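Beta-galactosidase (Bacillus circulans, PDB 4MAD) probably hydrolyses terminal non-reducing beta-D-galactose residues in beta-D-galactosides, as a glycoside hydrolase of family 35. Local coordinates at residues A[267-270]-A[271-275]. Sequence-based numbering, arbitrary orientation.
Sequences SVVE and TLEEI
Val268 O accepts a hydrogen bond from Leu272 N (3.0 Å), and Val269 O one from Glu273 N (3.0 Å), the i to i+4 bonds by which 267-270 runs on into 271-275 as one alpha-helix. The bonds flanking this pair are longer: Thr271 N reaches Ser267 O weakly at 3.4 Å, and Glu274 N, tilted 30° from the carbonyl plane, reaches Glu270 O at 3.3 Å. Ser267 O also accepts a weak bond from Glu270 N and, at 2.7 Å, one from a water that hydrogen-bonds Thr271 OG1 as well, tying the hydroxyl to the carbonyl one turn back. Thr271 OG1 stands beside its own backbone N (chi1 -62°), which turns it back toward that turn. Glu273 CG packs 3.4 Å from Val269 O, with Val269 CG1 4.2 Å from the same carbon. Beyond CG the Glu273 chain bends (chi2 -88°), and its carboxylate forms salt bridges with Lys277 and Lys338 and a hydrogen bond with Tyr339, which should favour the charged form. Glu274 hydrogen-bonds the backbone N of Glu228, at the start of helix 227-237. Helix 265-276 is the crossover between barrel strands 244-249 and 281-284 of the TIM barrel: Val268 and Thr271 pack inward on Phe248, while Val269, Leu272 and Glu273 meet Val335 of helix 327-339.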
# COMPACT_ATOMS: atom_id res chain seq x y z
N SER A 267 -21.86 2.98 -15.34
CA SER A 267 -20.73 3.80 -15.76
C SER A 267 -19.55 2.96 -16.24
O SER A 267 -19.05 3.16 -17.28
CB SER A 267 -20.24 4.74 -14.65
OG SER A 267 -19.12 5.45 -15.01
N VAL A 268 -19.20 1.96 -15.48
CA VAL A 268 -18.11 1.11 -15.86
C VAL A 268 -18.37 0.44 -17.19
O VAL A 268 -17.55 0.39 -18.02
CB VAL A 268 -17.91 0.07 -14.82
CG1 VAL A 268 -17.01 -0.98 -15.30
CG2 VAL A 268 -17.37 0.71 -13.65
N VAL A 269 -19.58 -0.03 -17.39
CA VAL A 269 -19.92 -0.71 -18.64
C VAL A 269 -19.75 0.23 -19.83
O VAL A 269 -19.26 -0.13 -20.85
CB VAL A 269 -21.33 -1.28 -18.60
CG1 VAL A 269 -21.88 -1.50 -19.95
CG2 VAL A 269 -21.40 -2.47 -17.78
N GLU A 270 -20.11 1.48 -19.66
CA GLU A 270 -20.09 2.33 -20.80
C GLU A 270 -18.68 2.49 -21.32
O GLU A 270 -18.43 2.47 -22.49
CB GLU A 270 -20.68 3.66 -20.46
CG GLU A 270 -20.51 4.66 -21.51
CD GLU A 270 -21.53 5.80 -21.45
OE1 GLU A 270 -22.19 5.94 -20.47
OE2 GLU A 270 -21.61 6.55 -22.39
N THR A 271 -17.76 2.69 -20.41
CA THR A 271 -16.36 2.79 -20.79
C THR A 271 -15.73 1.50 -21.28
O THR A 271 -14.94 1.52 -22.14
CB THR A 271 -15.47 3.48 -19.74
OG1 THR A 271 -15.89 4.81 -19.55
CG2 THR A 271 -14.08 3.49 -20.19
N LEU A 272 -16.12 0.39 -20.69
CA LEU A 272 -15.60 -0.88 -21.07
C LEU A 272 -15.99 -1.18 -22.52
O LEU A 272 -15.21 -1.61 -23.27
CB LEU A 272 -16.15 -1.97 -20.17
CG LEU A 272 -15.86 -3.41 -20.56
CD1 LEU A 272 -14.44 -3.58 -20.65
CD2 LEU A 272 -16.40 -4.34 -19.61
N GLU A 273 -17.24 -0.91 -22.87
CA GLU A 273 -17.72 -1.11 -24.23
C GLU A 273 -16.93 -0.25 -25.18
O GLU A 273 -16.57 -0.66 -26.23
CB GLU A 273 -19.20 -0.79 -24.35
CG GLU A 273 -20.10 -1.78 -23.75
CD GLU A 273 -20.45 -2.89 -24.73
OE1 GLU A 273 -19.87 -2.92 -25.80
OE2 GLU A 273 -21.28 -3.71 -24.41
N GLU A 274 -16.61 0.97 -24.75
CA GLU A 274 -15.87 1.88 -25.58
C GLU A 274 -14.53 1.24 -25.88
O GLU A 274 -14.04 1.36 -26.93
CB GLU A 274 -15.68 3.23 -24.89
CG GLU A 274 -15.56 4.39 -25.78
CD GLU A 274 -15.13 5.71 -25.06
OE1 GLU A 274 -15.03 5.73 -23.83
OE2 GLU A 274 -14.89 6.68 -25.77
N ILE A 275 -13.95 0.62 -24.89
CA ILE A 275 -12.68 0.00 -25.07
C ILE A 275 -12.77 -1.18 -26.01
O ILE A 275 -12.01 -1.32 -26.89
CB ILE A 275 -12.10 -0.49 -23.75
CG1 ILE A 275 -11.75 0.69 -22.87
CG2 ILE A 275 -10.94 -1.40 -23.97
CD1 ILE A 275 -11.26 0.36 -21.51
O HOH W 1 -18.03 5.57 -18.11